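Local coordinates for protein starch synthase I (PDB 4HLN) that belongs to the starch synthase family of glycosyltransferases, two-domain enzymes of the GT-B type, and binds a glycan, at residues L457-V470 against L574-I587. Residues are numbered along the deposited sequence; the frame is centred on the assembly and turned at random.
Sequences LIKMAIPDLMREDV and LTVEKMLWALRTAI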
ATOM      1  N   LEU A 457       3.268  21.177  -2.557  1.00 65.13           N
ATOM      2  CA  LEU A 457       3.027  21.745  -1.232  1.00 65.99           C
ATOM      3  C   LEU A 457       4.307  22.328  -0.655  1.00 73.92           C
ATOM      4  O   LEU A 457       4.332  23.451  -0.159  1.00 76.51           O
ATOM      5  CB  LEU A 457       2.526  20.676  -0.267  1.00 67.23           C
ATOM      6  CG  LEU A 457       1.022  20.447  -0.122  1.00 79.45           C
ATOM      7  CD1 LEU A 457       0.333  21.694   0.418  1.00 77.65           C
ATOM      8  CD2 LEU A 457       0.397  19.986  -1.439  1.00 80.07           C
ATOM      9  N   ILE A 458       5.370  21.538  -0.699  1.00 75.04           N
ATOM     10  CA  ILE A 458       6.654  21.962  -0.174  1.00 64.80           C
ATOM     11  C   ILE A 458       7.137  23.211  -0.899  1.00 65.96           C
ATOM     12  O   ILE A 458       7.607  24.154  -0.272  1.00 70.51           O
ATOM     13  CB  ILE A 458       7.678  20.831  -0.284  1.00 69.52           C
ATOM     14  CG1 ILE A 458       7.390  19.765   0.786  1.00 62.42           C
ATOM     15  CG2 ILE A 458       9.100  21.378  -0.185  1.00 69.34           C
ATOM     16  CD1 ILE A 458       8.265  18.511   0.680  1.00 61.37           C
ATOM     17  N   LYS A 459       6.988  23.220  -2.220  1.00 71.08           N
ATOM     18  CA  LYS A 459       7.321  24.380  -3.046  1.00 72.63           C
ATOM     19  C   LYS A 459       6.644  25.667  -2.541  1.00 72.58           C
ATOM     20  O   LYS A 459       7.220  26.754  -2.608  1.00 73.95           O
ATOM     21  CB  LYS A 459       6.925  24.098  -4.499  1.00 79.81           C
ATOM     22  CG  LYS A 459       7.441  25.089  -5.530  1.00 84.82           C
ATOM     23  CD  LYS A 459       7.223  24.538  -6.941  1.00 89.82           C
ATOM     24  CE  LYS A 459       7.977  25.340  -7.997  1.00 91.10           C
ATOM     25  NZ  LYS A 459       8.127  24.579  -9.281  1.00 82.88           N
ATOM     26  N   MET A 460       5.428  25.536  -2.022  1.00 76.03           N
ATOM     27  CA  MET A 460       4.646  26.697  -1.601  1.00 73.55           C
ATOM     28  C   MET A 460       4.918  27.087  -0.154  1.00 75.66           C
ATOM     29  O   MET A 460       4.842  28.264   0.203  1.00 87.47           O
ATOM     30  CB  MET A 460       3.140  26.450  -1.786  1.00 67.51           C
ATOM     31  CG  MET A 460       2.721  25.904  -3.156  1.00 76.42           C
ATOM     32  SD  MET A 460       3.190  26.904  -4.592  1.00175.08           S
ATOM     33  CE  MET A 460       2.675  25.845  -5.949  1.00133.29           C
ATOM     34  N   ALA A 461       5.231  26.105   0.684  1.00 65.05           N
ATOM     35  CA  ALA A 461       5.428  26.377   2.106  1.00 66.46           C
ATOM     36  C   ALA A 461       6.844  26.837   2.433  1.00 71.18           C
ATOM     37  O   ALA A 461       7.068  27.494   3.447  1.00 74.91           O
ATOM     38  CB  ALA A 461       5.065  25.170   2.933  1.00 64.81           C
ATOM     39  N   ILE A 462       7.797  26.496   1.574  1.00 72.63           N
ATOM     40  CA  ILE A 462       9.200  26.818   1.830  1.00 76.18           C
ATOM     41  C   ILE A 462       9.409  28.265   2.278  1.00 78.54           C
ATOM     42  O   ILE A 462       9.958  28.512   3.350  1.00 82.99           O
ATOM     43  CB  ILE A 462      10.096  26.507   0.607  1.00 74.81           C
ATOM     44  CG1 ILE A 462      10.498  25.036   0.608  1.00 73.49           C
ATOM     45  CG2 ILE A 462      11.353  27.356   0.632  1.00 77.07           C
ATOM     46  CD1 ILE A 462      11.413  24.665   1.756  1.00 71.31           C
ATOM     47  N   PRO A 463       8.969  29.229   1.460  1.00 74.98           N
ATOM     48  CA  PRO A 463       9.236  30.630   1.801  1.00 77.58           C
ATOM     49  C   PRO A 463       8.742  30.988   3.203  1.00 73.58           C
ATOM     50  O   PRO A 463       9.473  31.573   3.996  1.00 79.61           O
ATOM     51  CB  PRO A 463       8.449  31.392   0.736  1.00 76.05           C
ATOM     52  CG  PRO A 463       8.415  30.438  -0.433  1.00 74.23           C
ATOM     53  CD  PRO A 463       8.222  29.099   0.198  1.00 71.46           C
ATOM     54  N   ASP A 464       7.511  30.616   3.505  1.00 77.17           N
ATOM     55  CA  ASP A 464       6.937  30.879   4.812  1.00 86.62           C
ATOM     56  C   ASP A 464       7.701  30.114   5.895  1.00 84.77           C
ATOM     57  O   ASP A 464       7.691  30.484   7.071  1.00 86.20           O
ATOM     58  CB  ASP A 464       5.468  30.457   4.803  1.00102.23           C
ATOM     59  CG  ASP A 464       4.610  31.313   5.706  1.00118.81           C
ATOM     60  OD1 ASP A 464       5.133  31.828   6.718  1.00130.81           O
ATOM     61  OD2 ASP A 464       3.408  31.467   5.400  1.00115.90           O
ATOM     62  N   LEU A 465       8.374  29.048   5.480  1.00 83.72           N
ATOM     63  CA  LEU A 465       9.030  28.129   6.407  1.00 78.09           C
ATOM     64  C   LEU A 465      10.427  28.595   6.801  1.00 70.84           C
ATOM     65  O   LEU A 465      10.856  28.392   7.940  1.00 66.98           O
ATOM     66  CB  LEU A 465       9.084  26.725   5.792  1.00 76.79           C
ATOM     67  CG  LEU A 465       9.487  25.503   6.633  1.00 69.54           C
ATOM     68  CD1 LEU A 465      10.983  25.263   6.592  1.00 70.33           C
ATOM     69  CD2 LEU A 465       8.989  25.608   8.074  1.00 64.03           C
ATOM     70  N   MET A 466      11.128  29.217   5.856  1.00 71.84           N
ATOM     71  CA  MET A 466      12.454  29.779   6.113  1.00 77.04           C
ATOM     72  C   MET A 466      12.407  31.056   6.962  1.00 79.17           C
ATOM     73  O   MET A 466      13.439  31.556   7.394  1.00 74.50           O
ATOM     74  CB  MET A 466      13.186  30.049   4.800  1.00 78.70           C
ATOM     75  CG  MET A 466      13.227  28.854   3.846  1.00 86.96           C
ATOM     76  SD  MET A 466      14.475  27.585   4.199  1.00100.62           S
ATOM     77  CE  MET A 466      13.797  26.785   5.643  1.00 59.43           C
ATOM     78  N   ARG A 467      11.209  31.583   7.194  1.00 91.00           N
ATOM     79  CA  ARG A 467      11.031  32.664   8.159  1.00 96.42           C
ATOM     80  C   ARG A 467      11.468  32.217   9.561  1.00 96.05           C
ATOM     81  O   ARG A 467      11.677  33.040  10.452  1.00 96.18           O
ATOM     82  CB  ARG A 467       9.567  33.104   8.204  1.00100.26           C
ATOM     83  CG  ARG A 467       9.112  33.954   7.029  1.00106.69           C
ATOM     84  CD  ARG A 467       7.621  34.257   7.134  1.00114.77           C
ATOM     85  NE  ARG A 467       7.231  35.396   6.308  1.00128.89           N
ATOM     86  CZ  ARG A 467       6.185  35.409   5.483  1.00136.02           C
ATOM     87  NH1 ARG A 467       5.911  36.499   4.774  1.00134.95           N
ATOM     88  NH2 ARG A 467       5.413  34.337   5.365  1.00135.98           N
ATOM     89  N   GLU A 468      11.601  30.910   9.752  1.00 89.32           N
ATOM     90  CA  GLU A 468      11.921  30.366  11.064  1.00 89.22           C
ATOM     91  C   GLU A 468      13.363  29.889  11.098  1.00 85.60           C
ATOM     92  O   GLU A 468      14.001  29.738  10.052  1.00 85.28           O
ATOM     93  CB  GLU A 468      10.988  29.202  11.390  1.00 93.03           C
ATOM     94  CG  GLU A 468       9.556  29.395  10.906  1.00103.55           C
ATOM     95  CD  GLU A 468       8.563  29.555  12.048  1.00111.74           C
ATOM     96  OE1 GLU A 468       7.394  29.911  11.779  1.00115.00           O
ATOM     97  OE2 GLU A 468       8.948  29.318  13.212  1.00110.27           O
ATOM     98  N   ASP A 469      13.883  29.652  12.299  1.00 77.50           N
ATOM     99  CA  ASP A 469      15.236  29.125  12.423  1.00 75.34           C
ATOM    100  C   ASP A 469      15.204  27.610  12.329  1.00 72.60           C
ATOM    101  O   ASP A 469      15.022  26.920  13.334  1.00 66.62           O
ATOM    102  CB  ASP A 469      15.894  29.552  13.732  1.00 69.21           C
ATOM    103  CG  ASP A 469      17.351  29.118  13.813  1.00 76.18           C
ATOM    104  OD1 ASP A 469      17.929  28.795  12.747  1.00 76.56           O
ATOM    105  OD2 ASP A 469      17.918  29.102  14.932  1.00 71.09           O
ATOM    106  N   VAL A 470      15.366  27.108  11.109  1.00 64.69           N
ATOM    107  CA  VAL A 470      15.365  25.678  10.848  1.00 65.19           C
ATOM    108  C   VAL A 470      16.261  25.381   9.664  1.00 65.18           C
ATOM    109  O   VAL A 470      16.581  26.270   8.863  1.00 61.53           O
ATOM    110  CB  VAL A 470      13.956  25.140  10.502  1.00 58.41           C
ATOM    111  CG1 VAL A 470      12.985  25.420  11.621  1.00 61.17           C
ATOM    112  CG2 VAL A 470      13.458  25.740   9.195  1.00 46.06           C
ATOM    113  N   LEU A 574      -4.723  18.252   3.294  1.00 78.91           N
ATOM    114  CA  LEU A 574      -3.442  18.533   2.671  1.00 70.09           C
ATOM    115  C   LEU A 574      -3.362  19.971   2.165  1.00 65.79           C
ATOM    116  O   LEU A 574      -3.629  20.243   1.000  1.00 63.35           O
ATOM    117  CB  LEU A 574      -3.191  17.540   1.531  1.00 64.96           C
ATOM    118  CG  LEU A 574      -1.799  17.547   0.904  1.00 64.43           C
ATOM    119  CD1 LEU A 574      -0.702  17.532   1.964  1.00 61.19           C
ATOM    120  CD2 LEU A 574      -1.653  16.375  -0.039  1.00 69.68           C
ATOM    121  N   THR A 575      -2.978  20.889   3.045  1.00 69.51           N
ATOM    122  CA  THR A 575      -2.866  22.299   2.669  1.00 66.30           C
ATOM    123  C   THR A 575      -1.615  22.943   3.242  1.00 67.12           C
ATOM    124  O   THR A 575      -1.189  22.632   4.354  1.00 70.02           O
ATOM    125  CB  THR A 575      -4.061  23.105   3.191  1.00 68.97           C
ATOM    126  OG1 THR A 575      -3.896  23.343   4.600  1.00 67.95           O
ATOM    127  CG2 THR A 575      -5.360  22.338   2.945  1.00 68.50           C
ATOM    128  N   VAL A 576      -1.049  23.872   2.489  1.00 68.71           N
ATOM    129  CA  VAL A 576       0.112  24.618   2.953  1.00 63.78           C
ATOM    130  C   VAL A 576      -0.059  25.164   4.373  1.00 65.04           C
ATOM    131  O   VAL A 576       0.906  25.269   5.126  1.00 71.08           O
ATOM    132  CB  VAL A 576       0.418  25.776   2.003  1.00 63.66           C
ATOM    133  CG1 VAL A 576       1.506  26.659   2.577  1.00 68.81           C
ATOM    134  CG2 VAL A 576       0.803  25.242   0.634  1.00 54.49           C
ATOM    135  N   GLU A 577      -1.285  25.516   4.740  1.00 64.49           N
ATOM    136  CA  GLU A 577      -1.548  26.090   6.056  1.00 75.97           C
ATOM    137  C   GLU A 577      -1.470  24.998   7.113  1.00 72.14           C
ATOM    138  O   GLU A 577      -0.746  25.119   8.116  1.00 67.66           O
ATOM    139  CB  GLU A 577      -2.932  26.751   6.100  1.00 87.67           C
ATOM    140  CG  GLU A 577      -3.181  27.810   5.025  1.00103.95           C
ATOM    141  CD  GLU A 577      -3.014  27.278   3.598  1.00111.02           C
ATOM    142  OE1 GLU A 577      -3.942  26.610   3.073  1.00 95.61           O
ATOM    143  OE2 GLU A 577      -1.944  27.536   3.001  1.00117.73           O
ATOM    144  N   LYS A 578      -2.221  23.927   6.880  1.00 63.16           N
ATOM    145  CA  LYS A 578      -2.269  22.833   7.834  1.00 61.51           C
ATOM    146  C   LYS A 578      -0.893  22.189   7.989  1.00 65.24           C
ATOM    147  O   LYS A 578      -0.510  21.757   9.085  1.00 59.01           O
ATOM    148  CB  LYS A 578      -3.313  21.801   7.427  1.00 52.57           C
ATOM    149  CG  LYS A 578      -4.396  21.592   8.473  1.00 69.02           C
ATOM    150  CD  LYS A 578      -3.819  21.330   9.877  1.00 80.60           C
ATOM    151  CE  LYS A 578      -4.936  21.010  10.885  1.00 85.39           C
ATOM    152  NZ  LYS A 578      -6.258  21.626  10.496  1.00 81.17           N
ATOM    153  N   MET A 579      -0.145  22.137   6.894  1.00 63.08           N
ATOM    154  CA  MET A 579       1.187  21.564   6.945  1.00 69.81           C
ATOM    155  C   MET A 579       2.090  22.413   7.837  1.00 73.30           C
ATOM    156  O   MET A 579       2.703  21.910   8.784  1.00 70.58           O
ATOM    157  CB  MET A 579       1.781  21.413   5.540  1.00 69.24           C
ATOM    158  CG  MET A 579       3.130  20.690   5.522  1.00 68.36           C
ATOM    159  SD  MET A 579       3.733  20.213   3.882  1.00 79.47           S
ATOM    160  CE  MET A 579       4.278  21.773   3.200  1.00 73.52           C
ATOM    161  N   LEU A 580       2.158  23.706   7.539  1.00 71.97           N
ATOM    162  CA  LEU A 580       3.001  24.609   8.305  1.00 63.26           C
ATOM    163  C   LEU A 580       2.584  24.609   9.755  1.00 63.41           C
ATOM    164  O   LEU A 580       3.431  24.655  10.657  1.00 63.94           O
ATOM    165  CB  LEU A 580       2.943  26.018   7.740  1.00 51.67           C
ATOM    166  CG  LEU A 580       3.586  26.079   6.362  1.00 63.27           C
ATOM    167  CD1 LEU A 580       3.168  27.347   5.632  1.00 65.85           C
ATOM    168  CD2 LEU A 580       5.109  25.959   6.461  1.00 60.71           C
ATOM    169  N   TRP A 581       1.280  24.546   9.986  1.00 56.95           N
ATOM    170  CA  TRP A 581       0.806  24.512  11.355  1.00 64.84           C
ATOM    171  C   TRP A 581       1.438  23.324  12.086  1.00 62.54           C
ATOM    172  O   TRP A 581       2.054  23.482  13.146  1.00 65.60           O
ATOM    173  CB  TRP A 581      -0.720  24.471  11.419  1.00 64.63           C
ATOM    174  CG  TRP A 581      -1.210  24.353  12.817  1.00 82.88           C
ATOM    175  CD1 TRP A 581      -1.383  25.366  13.714  1.00 88.31           C
ATOM    176  CD2 TRP A 581      -1.564  23.145  13.502  1.00 98.10           C
ATOM    177  NE1 TRP A 581      -1.838  24.865  14.913  1.00 93.59           N
ATOM    178  CE2 TRP A 581      -1.958  23.505  14.808  1.00 95.87           C
ATOM    179  CE3 TRP A 581      -1.595  21.794  13.135  1.00103.94           C
ATOM    180  CZ2 TRP A 581      -2.375  22.564  15.747  1.00 94.94           C
ATOM    181  CZ3 TRP A 581      -2.011  20.861  14.069  1.00 98.81           C
ATOM    182  CH2 TRP A 581      -2.394  21.251  15.360  1.00 95.85           C
ATOM    183  N   ALA A 582       1.315  22.140  11.497  1.00 59.80           N
ATOM    184  CA  ALA A 582       1.889  20.929  12.085  1.00 59.36           C
ATOM    185  C   ALA A 582       3.413  20.997  12.244  1.00 65.54           C
ATOM    186  O   ALA A 582       3.956  20.600  13.273  1.00 67.96           O
ATOM    187  CB  ALA A 582       1.510  19.729  11.280  1.00 32.45           C
ATOM    188  N   LEU A 583       4.102  21.483  11.220  1.00 63.51           N
ATOM    189  CA  LEU A 583       5.539  21.686  11.322  1.00 63.98           C
ATOM    190  C   LEU A 583       5.872  22.554  12.512  1.00 67.07           C
ATOM    191  O   LEU A 583       6.740  22.211  13.316  1.00 67.48           O
ATOM    192  CB  LEU A 583       6.078  22.344  10.063  1.00 62.63           C
ATOM    193  CG  LEU A 583       6.243  21.356   8.921  1.00 61.63           C
ATOM    194  CD1 LEU A 583       6.918  22.017   7.747  1.00 53.01           C
ATOM    195  CD2 LEU A 583       7.070  20.202   9.410  1.00 63.83           C
ATOM    196  N   ARG A 584       5.183  23.682  12.624  1.00 61.86           N
ATOM    197  CA  ARG A 584       5.455  24.592  13.719  1.00 62.24           C
ATOM    198  C   ARG A 584       5.130  23.942  15.044  1.00 66.99           C
ATOM    199  O   ARG A 584       5.864  24.093  16.015  1.00 69.80           O
ATOM    200  CB  ARG A 584       4.691  25.890  13.549  1.00 63.29           C
ATOM    201  CG  ARG A 584       5.282  26.765  12.473  1.00 64.57           C
ATOM    202  CD  ARG A 584       4.530  28.068  12.380  1.00 86.24           C
ATOM    203  NE  ARG A 584       4.933  28.832  11.203  1.00 98.25           N
ATOM    204  CZ  ARG A 584       4.171  28.996  10.126  1.00102.06           C
ATOM    205  NH1 ARG A 584       2.952  28.453  10.085  1.00 97.21           N
ATOM    206  NH2 ARG A 584       4.626  29.709   9.098  1.00 97.30           N
ATOM    207  N   THR A 585       4.037  23.193  15.081  1.00 62.98           N
ATOM    208  CA  THR A 585       3.676  22.495  16.301  1.00 59.50           C
ATOM    209  C   THR A 585       4.788  21.538  16.729  1.00 67.97           C
ATOM    210  O   THR A 585       5.148  21.467  17.904  1.00 75.33           O
ATOM    211  CB  THR A 585       2.368  21.735  16.121  1.00 67.47           C
ATOM    212  OG1 THR A 585       1.339  22.658  15.744  1.00 77.59           O
ATOM    213  CG2 THR A 585       1.979  21.013  17.407  1.00 61.47           C
ATOM    214  N   ALA A 586       5.341  20.807  15.768  1.00 65.74           N
ATOM    215  CA  ALA A 586       6.375  19.832  16.084  1.00 67.54           C
ATOM    216  C   ALA A 586       7.666  20.546  16.475  1.00 68.51           C
ATOM    217  O   ALA A 586       8.327  20.173  17.441  1.00 65.55           O
ATOM    218  CB  ALA A 586       6.607  18.885  14.910  1.00 58.05           C
ATOM    219  N   ILE A 587       8.013  21.581  15.720  1.00 61.66           N
ATOM    220  CA  ILE A 587       9.213  22.360  15.989  1.00 60.97           C
ATOM    221  C   ILE A 587       9.233  22.929  17.402  1.00 66.33           C
ATOM    222  O   ILE A 587      10.260  22.883  18.080  1.00 71.29           O
ATOM    223  CB  ILE A 587       9.366  23.506  14.987  1.00 60.65           C
ATOM    224  CG1 ILE A 587       9.738  22.946  13.614  1.00 62.50           C
ATOM    225  CG2 ILE A 587      10.432  24.465  15.456  1.00 57.03           C
ATOM    226  CD1 ILE A 587       9.984  24.007  12.567  1.00 66.47           C
TER
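A461 lies at the apolar centre of the contact, its CB meeting M579 CE at 3.5 Å and the CD2 branch of L580 at 3.6 Å. M579 reaches that point with CG anti to the backbone N (chi1 -174°) and a bend at its last torsion, which carries the methyl in beside A461 and the CB of L457. V576 divides its two methyls over helix 457-466: CG1 faces A461, while CG2 touches M460 CB and L457 CD1. L457 runs past V576 in the opposite direction and packs its CG against L574 CD1 at 4.0 Å. Farther along, L465 and L583 meet through their CD2 and CD1 methyls, and V470 CG1 abuts I587 CD1, each pair crossing at about a right angle.

Charged groups border this apolar seam. The extended side chain of R584 offers both acids the edge of its guanidinium: NE hydrogen-bonds to E468 OE1 at 2.7 Å, and NH2 forms a longer salt bridge to D464 OD1 at 3.2 Å. E468 OE1 is approached from above its carboxylate plane, which is turned 43° from the guanidinium. R467 NH2 also bonds D464 OD1, at 2.9 Å, so one carboxylate oxygen is shared by two arginines and probably offsets their like charges.

Helices 457-466 and 576-587 cross at -50° beside the parallel sheet of the C-terminal Rossmann-like domain. M579 and A582 touch F571 of strand 569-571, I462 packs against helix 480-492 and strand 497-501, and T585 of helix 576-592 contacts a bound alpha-D-glucopyranose.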